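Local coordinates for protein glutamate--tRNA ligase (Elizabethkingia anophelis, PDB 6B1Z) that joins glutamate to its cognate tRNA in an ATP-dependent reaction, as a class I aminoacyl-tRNA synthetase supplying glutamyl-tRNA for protein synthesis, at residues Tyr34-Leu37 with Phe38-Asn42; Glu68-Trp72 with Ile73-Pro77; Glu323-Ser326 with Met327-Ile331. One frame throughout, in Å; residues are numbered along the deposited sequence.

Interaction 1: Tyr34-Leu37 with Phe38-Asn42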
ATOM      1  N   TYR A  34       6.442   9.192   0.310  1.00 16.12           N
ATOM      2  CA  TYR A  34       6.671  10.635   0.283  1.00 14.24           C
ATOM      3  C   TYR A  34       7.822  11.035   1.211  1.00 16.87           C
ATOM      4  O   TYR A  34       8.579  11.960   0.881  1.00 18.41           O
ATOM      5  CB  TYR A  34       5.373  11.387   0.615  1.00 15.30           C
ATOM      6  CG  TYR A  34       4.292  11.348  -0.467  1.00 15.83           C
ATOM      7  CD1 TYR A  34       4.514  10.766  -1.725  1.00 15.45           C
ATOM      8  CD2 TYR A  34       3.042  11.899  -0.229  1.00 17.97           C
ATOM      9  CE1 TYR A  34       3.506  10.740  -2.692  1.00 16.90           C
ATOM     10  CE2 TYR A  34       2.037  11.884  -1.195  1.00 20.20           C
ATOM     11  CZ  TYR A  34       2.270  11.302  -2.417  1.00 17.54           C
ATOM     12  OH  TYR A  34       1.270  11.306  -3.350  1.00 19.21           O
ATOM     13  N   ASP A  35       7.983  10.351   2.355  1.00 16.25           N
ATOM     14  CA  ASP A  35       9.194  10.511   3.168  1.00 15.73           C
ATOM     15  C   ASP A  35      10.453  10.266   2.347  1.00 17.40           C
ATOM     16  O   ASP A  35      11.404  11.063   2.370  1.00 18.01           O
ATOM     17  CB  ASP A  35       9.193   9.517   4.332  1.00 16.09           C
ATOM     18  CG  ASP A  35       8.338   9.933   5.486  1.00 19.13           C
ATOM     19  OD1 ASP A  35       8.320  11.138   5.832  1.00 17.82           O
ATOM     20  OD2 ASP A  35       7.708   9.020   6.089  1.00 17.07           O
ATOM     21  N   TYR A  36      10.492   9.120   1.663  1.00 16.17           N
ATOM     22  CA  TYR A  36      11.671   8.718   0.905  1.00 16.84           C
ATOM     23  C   TYR A  36      11.957   9.700  -0.221  1.00 18.49           C
ATOM     24  O   TYR A  36      13.091  10.175  -0.379  1.00 19.39           O
ATOM     25  CB  TYR A  36      11.439   7.310   0.357  1.00 16.14           C
ATOM     26  CG  TYR A  36      12.616   6.696  -0.367  1.00 17.06           C
ATOM     27  CD1 TYR A  36      13.735   6.258   0.327  1.00 18.18           C
ATOM     28  CD2 TYR A  36      12.596   6.540  -1.749  1.00 18.34           C
ATOM     29  CE1 TYR A  36      14.802   5.686  -0.334  1.00 18.63           C
ATOM     30  CE2 TYR A  36      13.656   5.971  -2.418  1.00 18.98           C
ATOM     31  CZ  TYR A  36      14.765   5.549  -1.707  1.00 20.75           C
ATOM     32  OH  TYR A  36      15.833   4.986  -2.376  1.00 24.86           O
ATOM     33  N   LEU A  37      10.926  10.033  -1.001  1.00 16.24           N
ATOM     34  CA  LEU A  37      11.106  10.956  -2.115  1.00 17.43           C
ATOM     35  C   LEU A  37      11.564  12.321  -1.629  1.00 19.89           C
ATOM     36  O   LEU A  37      12.450  12.933  -2.236  1.00 20.44           O
ATOM     37  CB  LEU A  37       9.804  11.083  -2.912  1.00 18.66           C
ATOM     38  CG  LEU A  37       9.304   9.820  -3.632  1.00 16.91           C
ATOM     39  CD1 LEU A  37       7.982  10.088  -4.351  1.00 20.25           C
ATOM     40  CD2 LEU A  37      10.357   9.321  -4.620  1.00 18.50           C
ATOM     41  N   PHE A  38      10.984  12.809  -0.529  1.00 17.87           N
ATOM     42  CA  PHE A  38      11.375  14.119  -0.013  1.00 19.53           C
ATOM     43  C   PHE A  38      12.819  14.104   0.473  1.00 22.66           C
ATOM     44  O   PHE A  38      13.591  15.024   0.174  1.00 21.30           O
ATOM     45  CB  PHE A  38      10.428  14.552   1.107  1.00 18.98           C
ATOM     46  CG  PHE A  38      10.667  15.957   1.597  1.00 18.73           C
ATOM     47  CD1 PHE A  38      10.228  17.047   0.870  1.00 18.44           C
ATOM     48  CD2 PHE A  38      11.327  16.181   2.800  1.00 22.50           C
ATOM     49  CE1 PHE A  38      10.452  18.335   1.325  1.00 22.50           C
ATOM     50  CE2 PHE A  38      11.547  17.470   3.253  1.00 23.38           C
ATOM     51  CZ  PHE A  38      11.105  18.537   2.524  1.00 23.55           C
ATOM     52  N   ALA A  39      13.210  13.059   1.202  1.00 19.34           N
ATOM     53  CA  ALA A  39      14.595  12.973   1.669  1.00 21.35           C
ATOM     54  C   ALA A  39      15.567  12.863   0.499  1.00 20.68           C
ATOM     55  O   ALA A  39      16.565  13.594   0.433  1.00 24.69           O
ATOM     56  CB  ALA A  39      14.760  11.785   2.619  1.00 20.32           C
ATOM     57  N   LYS A  40      15.285  11.973  -0.456  1.00 22.82           N
ATOM     58  CA  LYS A  40      16.251  11.779  -1.536  1.00 25.56           C
ATOM     59  C   LYS A  40      16.303  12.989  -2.467  1.00 22.32           C
ATOM     60  O   LYS A  40      17.380  13.357  -2.956  1.00 23.57           O
ATOM     61  CB  LYS A  40      15.932  10.503  -2.319  1.00 24.68           C
ATOM     62  CG  LYS A  40      16.127   9.208  -1.517  1.00 26.93           C
ATOM     63  CD  LYS A  40      17.506   9.125  -0.834  1.00 32.35           C
ATOM     64  CE  LYS A  40      17.373   8.700   0.646  1.00 33.47           C
ATOM     65  NZ  LYS A  40      18.584   8.965   1.504  1.00 32.68           N
ATOM     66  N   HIS A  41      15.152  13.622  -2.722  1.00 22.93           N
ATOM     67  CA  HIS A  41      15.131  14.828  -3.550  1.00 22.83           C
ATOM     68  C   HIS A  41      16.042  15.906  -2.976  1.00 23.56           C
ATOM     69  O   HIS A  41      16.699  16.643  -3.723  1.00 28.43           O
ATOM     70  CB  HIS A  41      13.692  15.351  -3.656  1.00 22.27           C
ATOM     71  CG  HIS A  41      13.553  16.606  -4.465  1.00 23.18           C
ATOM     72  ND1 HIS A  41      13.460  16.602  -5.840  1.00 27.98           N
ATOM     73  CD2 HIS A  41      13.475  17.905  -4.088  1.00 25.16           C
ATOM     74  CE1 HIS A  41      13.335  17.841  -6.277  1.00 32.27           C
ATOM     75  NE2 HIS A  41      13.338  18.652  -5.233  1.00 32.72           N
ATOM     76  N   ASN A  42      16.116  15.984  -1.651  1.00 24.52           N
ATOM     77  CA  ASN A  42      16.868  17.027  -0.972  1.00 25.59           C
ATOM     78  C   ASN A  42      18.200  16.537  -0.412  1.00 30.44           C
ATOM     79  O   ASN A  42      18.846  17.269   0.347  1.00 32.64           O
ATOM     80  CB  ASN A  42      16.000  17.635   0.129  1.00 25.62           C
ATOM     81  CG  ASN A  42      14.855  18.438  -0.441  1.00 28.09           C
ATOM     82  OD1 ASN A  42      15.071  19.493  -1.037  1.00 31.34           O
ATOM     83  ND2 ASN A  42      13.634  17.932  -0.295  1.00 27.30           N
TER
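Tyr-34 to His-41 form the last turns of one alpha-helix, whose i to i+4 bonds run from Phe-38 N to Tyr-34 O through His-41 N to Leu-37 O, before Asn-42 leaves the helical conformation. Tyr-36 and Lys-40, one turn apart, make the main side-chain contact. With CG anti to the backbone N (chi1 -175°), Tyr-36 carries its ring outward from the helix, one face turned to the Lys-40 side chain. Lys-40 CG lies over that face, toward the rim: it is 4.0 Å from the centroid of the Tyr-36 ring, 13° off the normal, a CH-pi contact. The lysine chain bends at chi2 and chi3, bringing Lys-40 CE within 4.1 Å of Tyr-36 CE1 before NZ turns off to a salt bridge with Asp-78 and a hydrogen bond to the carbonyl of Gly-44.

At the helix end the side chain of Asn-42 folds back. Its ND2 donates to Phe-38 O at 2.9 Å, while Asn-42 N reaches the same oxygen at 3.3 Å from the opposite face of the carbonyl plane; this double grip holds the final turn. ND2 also sits 3.6 Å above the plane of the Phe-38 ring, toward its rim. His-41 ND1 hydrogen-bonds to the carbonyl oxygen of Ile-331, and Leu-37 packs on Met-330 and Ile-331. On another side Phe-38, Asp-35 and Ala-39 meet Val-14 of strand 13-16. The helix is the crossover of the beta-alpha-beta unit 13-16, 26-41, 45-48, part of the Rossmann-like catalytic domain of class I synthetases.

Interaction 2: Glu68-Trp72 with Ile73-Pro77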
ATOM      1  N   GLU A  68      10.355  -5.856   5.071  1.00 18.29           N
ATOM      2  CA  GLU A  68      10.196  -6.619   3.834  1.00 18.52           C
ATOM      3  C   GLU A  68       9.430  -5.815   2.787  1.00 17.81           C
ATOM      4  O   GLU A  68       9.760  -5.856   1.598  1.00 18.81           O
ATOM      5  CB  GLU A  68       9.501  -7.953   4.113  1.00 20.19           C
ATOM      6  CG  GLU A  68       9.426  -8.877   2.896  1.00 27.88           C
ATOM      7  CD  GLU A  68       8.824 -10.241   3.216  1.00 33.41           C
ATOM      8  OE1 GLU A  68       8.713 -10.590   4.414  1.00 33.61           O
ATOM      9  OE2 GLU A  68       8.464 -10.970   2.266  1.00 38.49           O
ATOM     10  N   ALA A  69       8.424  -5.051   3.213  1.00 17.59           N
ATOM     11  CA  ALA A  69       7.654  -4.267   2.246  1.00 18.14           C
ATOM     12  C   ALA A  69       8.476  -3.119   1.689  1.00 15.95           C
ATOM     13  O   ALA A  69       8.445  -2.857   0.480  1.00 19.49           O
ATOM     14  CB  ALA A  69       6.377  -3.741   2.899  1.00 17.75           C
ATOM     15  N   LEU A  70       9.211  -2.418   2.556  1.00 19.52           N
ATOM     16  CA  LEU A  70      10.078  -1.347   2.081  1.00 16.88           C
ATOM     17  C   LEU A  70      11.159  -1.887   1.153  1.00 20.05           C
ATOM     18  O   LEU A  70      11.487  -1.249   0.146  1.00 21.56           O
ATOM     19  CB  LEU A  70      10.708  -0.616   3.270  1.00 19.76           C
ATOM     20  CG  LEU A  70       9.767   0.125   4.215  1.00 18.92           C
ATOM     21  CD1 LEU A  70      10.584   0.693   5.370  1.00 20.87           C
ATOM     22  CD2 LEU A  70       9.035   1.233   3.454  1.00 20.64           C
ATOM     23  N   GLU A  71      11.712  -3.070   1.467  1.00 17.43           N
ATOM     24  CA  GLU A  71      12.716  -3.685   0.597  1.00 17.63           C
ATOM     25  C   GLU A  71      12.118  -4.069  -0.754  1.00 22.71           C
ATOM     26  O   GLU A  71      12.760  -3.885  -1.800  1.00 23.46           O
ATOM     27  CB  GLU A  71      13.341  -4.895   1.306  1.00 21.74           C
ATOM     28  CG  GLU A  71      14.261  -4.487   2.484  1.00 28.45           C
ATOM     29  CD  GLU A  71      14.585  -5.622   3.463  1.00 35.29           C
ATOM     30  OE1 GLU A  71      14.103  -6.755   3.267  1.00 40.29           O
ATOM     31  OE2 GLU A  71      15.330  -5.374   4.443  1.00 32.49           O
ATOM     32  N   TRP A  72      10.889  -4.600  -0.755  1.00 19.18           N
ATOM     33  CA  TRP A  72      10.241  -4.987  -2.005  1.00 18.53           C
ATOM     34  C   TRP A  72      10.067  -3.789  -2.929  1.00 20.40           C
ATOM     35  O   TRP A  72      10.304  -3.889  -4.144  1.00 23.47           O
ATOM     36  CB  TRP A  72       8.880  -5.642  -1.703  1.00 20.91           C
ATOM     37  CG  TRP A  72       8.082  -6.007  -2.939  1.00 19.66           C
ATOM     38  CD1 TRP A  72       8.462  -6.867  -3.929  1.00 21.44           C
ATOM     39  CD2 TRP A  72       6.769  -5.543  -3.299  1.00 16.67           C
ATOM     40  NE1 TRP A  72       7.483  -6.957  -4.887  1.00 22.21           N
ATOM     41  CE2 TRP A  72       6.436  -6.149  -4.526  1.00 18.36           C
ATOM     42  CE3 TRP A  72       5.854  -4.662  -2.707  1.00 19.62           C
ATOM     43  CZ2 TRP A  72       5.225  -5.919  -5.173  1.00 18.49           C
ATOM     44  CZ3 TRP A  72       4.644  -4.425  -3.360  1.00 19.38           C
ATOM     45  CH2 TRP A  72       4.347  -5.050  -4.580  1.00 17.66           C
ATOM     46  N   ILE A  73       9.663  -2.644  -2.368  1.00 19.76           N
ATOM     47  CA  ILE A  73       9.436  -1.432  -3.148  1.00 20.33           C
ATOM     48  C   ILE A  73      10.739  -0.718  -3.500  1.00 29.13           C
ATOM     49  O   ILE A  73      10.792   0.016  -4.495  1.00 31.47           O
ATOM     50  CB  ILE A  73       8.480  -0.515  -2.370  1.00 23.27           C
ATOM     51  CG1 ILE A  73       7.121  -1.197  -2.192  1.00 27.04           C
ATOM     52  CG2 ILE A  73       8.330   0.820  -3.062  1.00 27.97           C
ATOM     53  CD1 ILE A  73       6.304  -0.605  -1.056  1.00 31.42           C
ATOM     54  N   GLY A  74      11.799  -0.929  -2.729  1.00 25.05           N
ATOM     55  CA  GLY A  74      13.073  -0.297  -3.010  1.00 30.09           C
ATOM     56  C   GLY A  74      13.324   0.994  -2.255  1.00 29.45           C
ATOM     57  O   GLY A  74      13.965   1.904  -2.797  1.00 30.50           O
ATOM     58  N   MET A  75      12.847   1.106  -1.002  1.00 25.95           N
ATOM     59  CA  MET A  75      12.991   2.315  -0.185  0.56 26.94           C
ATOM     60  C   MET A  75      13.605   1.938   1.166  1.00 37.02           C
ATOM     61  O   MET A  75      12.912   1.968   2.191  1.00 34.57           O
ATOM     62  CB  MET A  75      11.651   3.010   0.019  0.56 28.55           C
ATOM     63  CG  MET A  75      10.855   3.242  -1.231  0.56 26.38           C
ATOM     64  SD  MET A  75       9.419   4.269  -0.868  0.56 33.66           S
ATOM     65  CE  MET A  75       8.426   3.203   0.181  0.56 25.72           C
ATOM     66  N   VAL A  76      14.892   1.613   1.172  1.00 27.13           N
ATOM     67  CA  VAL A  76      15.567   1.119   2.376  1.00 28.68           C
ATOM     68  C   VAL A  76      15.929   2.301   3.273  1.00 26.33           C
ATOM     69  O   VAL A  76      16.564   3.261   2.802  1.00 24.19           O
ATOM     70  CB  VAL A  76      16.808   0.320   2.003  1.00 28.57           C
ATOM     71  CG1 VAL A  76      17.504  -0.190   3.255  1.00 28.14           C
ATOM     72  CG2 VAL A  76      16.451  -0.847   1.064  1.00 31.58           C
ATOM     73  N   PRO A  77      15.577   2.258   4.558  1.00 23.76           N
ATOM     74  CA  PRO A  77      15.923   3.362   5.456  1.00 20.19           C
ATOM     75  C   PRO A  77      17.427   3.537   5.619  1.00 18.45           C
ATOM     76  O   PRO A  77      18.199   2.574   5.624  1.00 23.18           O
ATOM     77  CB  PRO A  77      15.272   2.952   6.783  1.00 21.64           C
ATOM     78  CG  PRO A  77      14.187   1.985   6.390  1.00 21.44           C
ATOM     79  CD  PRO A  77      14.724   1.253   5.212  1.00 24.51           C
TER
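Leu-70 is crossed at about a right angle by two side chains from beyond the helix end, each meeting a different methyl. In one of the two conformers of Met-75, bent at chi3, its terminal methyl CE touches Leu-70 CD2 at 3.9 Å; on the other branch Leu-70 CD1 meets the ring carbon CG of Pro-77 at 4.0 Å. The leucine CG stands anti to its carbonyl carbon (chi1 -64°), with both methyls spread toward the departing chain, and CB lies 3.6 Å from Met-75 O.

The side chains of the consecutive Trp-72 and Ile-73 lie at a slant to each other, CE3 of the indole 3.7 Å from CG1 of the isoleucine. That same CG1 rests 3.4 Å from Ala-69 O, the acceptor for Ile-73 N.

A Schellman motif turns the chain and brings Met-75 and Pro-77 back against Leu-70. Gly-74, at positive phi (95°), is its C-prime residue. Met-75 N makes a nearly straight bond to Leu-70 O (3.0 Å, 178° at the hydrogen), Gly-74 N reaches that oxygen from the opposite face of its plane, and a weak bond joins Gly-74 N to Glu-71 O at 3.2 Å. The carboxylate of Glu-71 has its salt-bridge partner in Lys-82.

The end of helix 62-73 and the turn after it pack on two other helices. Leu-70, Ile-73 and Met-75 meet Ala-32, Val-29, Leu-33 and Tyr-36 of helix 26-41, whereas Trp-72 meets Phe-307 and Pro-304 of helix 304-312, and Ile-73 also touches Phe-307 and Ile-308.

Interaction 3: Glu323-Ser326 with Met327-Ile331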
ATOM      1  N   GLU A 323       2.755  10.348 -16.505  1.00 28.00           N
ATOM      2  CA  GLU A 323       2.198   9.427 -15.513  1.00 24.63           C
ATOM      3  C   GLU A 323       3.160   8.303 -15.154  1.00 24.32           C
ATOM      4  O   GLU A 323       3.215   7.878 -13.996  1.00 23.56           O
ATOM      5  CB  GLU A 323       0.908   8.816 -16.033  1.00 30.01           C
ATOM      6  CG  GLU A 323      -0.245   9.753 -16.129  1.00 41.30           C
ATOM      7  CD  GLU A 323      -1.525   8.988 -16.301  1.00 40.63           C
ATOM      8  OE1 GLU A 323      -1.877   8.658 -17.454  1.00 43.26           O
ATOM      9  OE2 GLU A 323      -2.151   8.683 -15.274  1.00 42.79           O
ATOM     10  N   ILE A 324       3.877   7.773 -16.138  1.00 25.47           N
ATOM     11  CA  ILE A 324       4.784   6.653 -15.923  1.00 21.21           C
ATOM     12  C   ILE A 324       6.145   7.233 -15.558  1.00 25.68           C
ATOM     13  O   ILE A 324       6.775   7.917 -16.369  1.00 28.96           O
ATOM     14  CB  ILE A 324       4.876   5.759 -17.163  1.00 23.49           C
ATOM     15  CG1 ILE A 324       3.503   5.175 -17.503  1.00 31.41           C
ATOM     16  CG2 ILE A 324       5.901   4.660 -16.943  1.00 25.16           C
ATOM     17  CD1 ILE A 324       3.031   4.117 -16.530  1.00 24.94           C
ATOM     18  N   VAL A 325       6.591   6.973 -14.333  1.00 22.70           N
ATOM     19  CA  VAL A 325       7.863   7.493 -13.839  1.00 24.00           C
ATOM     20  C   VAL A 325       8.527   6.433 -12.972  1.00 20.85           C
ATOM     21  O   VAL A 325       7.866   5.729 -12.200  1.00 19.41           O
ATOM     22  CB  VAL A 325       7.696   8.810 -13.050  1.00 24.73           C
ATOM     23  CG1 VAL A 325       7.649  10.006 -14.007  1.00 29.57           C
ATOM     24  CG2 VAL A 325       6.465   8.760 -12.173  1.00 22.09           C
ATOM     25  N   SER A 326       9.844   6.336 -13.100  1.00 22.28           N
ATOM     26  CA  SER A 326      10.669   5.482 -12.266  1.00 19.58           C
ATOM     27  C   SER A 326      10.898   6.128 -10.901  1.00 21.33           C
ATOM     28  O   SER A 326      10.656   7.320 -10.697  1.00 20.84           O
ATOM     29  CB  SER A 326      12.022   5.250 -12.932  1.00 21.41           C
ATOM     30  OG  SER A 326      12.791   6.449 -12.897  1.00 24.01           O
ATOM     31  N   MET A 327      11.407   5.330  -9.959  1.00 18.47           N
ATOM     32  CA  MET A 327      11.777   5.892  -8.661  1.00 19.52           C
ATOM     33  C   MET A 327      12.776   7.038  -8.815  1.00 20.34           C
ATOM     34  O   MET A 327      12.652   8.065  -8.142  1.00 20.83           O
ATOM     35  CB  MET A 327      12.354   4.801  -7.757  1.00 21.40           C
ATOM     36  CG  MET A 327      12.698   5.260  -6.341  1.00 23.69           C
ATOM     37  SD  MET A 327      11.247   5.685  -5.362  1.00 24.67           S
ATOM     38  CE  MET A 327      10.704   4.064  -4.862  1.00 26.86           C
ATOM     39  N   ASP A 328      13.784   6.880  -9.684  1.00 23.41           N
ATOM     40  CA  ASP A 328      14.753   7.957  -9.869  1.00 23.78           C
ATOM     41  C   ASP A 328      14.097   9.217 -10.422  1.00 22.97           C
ATOM     42  O   ASP A 328      14.437  10.334 -10.012  1.00 25.58           O
ATOM     43  CB  ASP A 328      15.896   7.508 -10.780  1.00 28.42           C
ATOM     44  CG  ASP A 328      16.913   6.654 -10.053  1.00 42.97           C
ATOM     45  OD1 ASP A 328      16.952   6.708  -8.805  1.00 41.98           O
ATOM     46  OD2 ASP A 328      17.675   5.933 -10.733  1.00 40.08           O
ATOM     47  N   GLU A 329      13.161   9.062 -11.361  1.00 22.26           N
ATOM     48  CA  GLU A 329      12.457  10.227 -11.893  1.00 21.92           C
ATOM     49  C   GLU A 329      11.591  10.892 -10.824  1.00 22.36           C
ATOM     50  O   GLU A 329      11.542  12.128 -10.742  1.00 23.46           O
ATOM     51  CB  GLU A 329      11.628   9.816 -13.116  1.00 23.33           C
ATOM     52  CG  GLU A 329      12.514   9.466 -14.313  1.00 24.66           C
ATOM     53  CD  GLU A 329      11.789   8.808 -15.481  1.00 34.89           C
ATOM     54  OE1 GLU A 329      10.813   8.061 -15.258  1.00 30.37           O
ATOM     55  OE2 GLU A 329      12.224   9.028 -16.636  1.00 35.61           O
ATOM     56  N   MET A 330      10.916  10.092  -9.994  1.00 22.02           N
ATOM     57  CA  MET A 330      10.113  10.662  -8.916  1.00 19.69           C
ATOM     58  C   MET A 330      10.984  11.397  -7.912  1.00 19.55           C
ATOM     59  O   MET A 330      10.609  12.474  -7.437  1.00 21.91           O
ATOM     60  CB  MET A 330       9.300   9.576  -8.217  1.00 17.48           C
ATOM     61  CG  MET A 330       8.177   9.038  -9.082  1.00 18.61           C
ATOM     62  SD  MET A 330       6.987   7.988  -8.234  1.00 20.60           S
ATOM     63  CE  MET A 330       7.906   6.465  -8.029  1.00 23.26           C
ATOM     64  N   ILE A 331      12.149  10.833  -7.570  1.00 19.32           N
ATOM     65  CA  ILE A 331      13.075  11.539  -6.681  1.00 18.68           C
ATOM     66  C   ILE A 331      13.458  12.893  -7.263  1.00 21.33           C
ATOM     67  O   ILE A 331      13.512  13.904  -6.547  1.00 24.72           O
ATOM     68  CB  ILE A 331      14.325  10.676  -6.410  1.00 18.73           C
ATOM     69  CG1 ILE A 331      13.974   9.506  -5.488  1.00 21.30           C
ATOM     70  CG2 ILE A 331      15.434  11.534  -5.794  1.00 20.43           C
ATOM     71  CD1 ILE A 331      15.040   8.414  -5.431  1.00 22.35           C
TER
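The carboxylate of Glu-329, the flat group of this contact, reaches back along the chain to Ser-326 and takes its backbone N-H at one oxygen. OE1 is met on its anti side, 19° out of the carboxylate plane, by Ser-326 N at 2.9 Å; the bond is nearly straight, 169° at the hydrogen. Val-325 borders the same oxygen, its CA 3.3 Å from Glu-329 OE1, and the isopropyl group of Val-325 crosses the glutamate chain obliquely. The other oxygen, OE2, has a long, weak ion pair with Lys-322.

Ser-326 in turn accepts from the backbone of Glu-329: its OG, placed between the backbone N and the carbonyl carbon (chi1 71°), faces the first turn and takes Glu-329 N at 3.1 Å, while the Glu-329 CG methylene passes 3.3 Å from that OG. Backbone to side chain and side chain to backbone, the two bonds make a capping box with Ser-326 as N-cap of helix 327-333. The regular helical bond from Met-330 N to Ser-326 O, 2.9 Å, begins just there.

Beside the box lies an apolar patch: Val-325 CG2 touches Met-330 CG at 3.5 Å, and Met-330 continues onto Trp-316 and Ala-312. Asn-309 bonds to Val-325 N and Glu-323 O, holding the incoming chain.

Chemically, the box gives Glu-329 N, in the first turn, a side-chain acceptor and uses the N-H of the N-cap residue as well. A carboxylate at this end should also be favoured by the helix dipole, an effect that would be expected to favour the ionised form of Glu-329.

In the fold
Along the chain the three contacts come strictly in series, none nested in or crossing another, and each is local: interaction 1 finishes helix 26-41, interaction 2 finishes helix 62-73 and turns into the loop after it, and interaction 3 starts helix 327-333. In space they converge. The Tyr-36 ring of interaction 1 packs on Met-75 of interaction 2, CD2 to CG at 3.8 Å in one conformer of Met-75, and Met-327 of interaction 3 reaches the same methionine, CE to CG at 3.7 Å. Residues 323-331, distant in sequence, thus come against the end of the first crossover helix, where Lys-40 CB packs on Ile-331 CG2 at 3.7 Å, all within the catalytic domain.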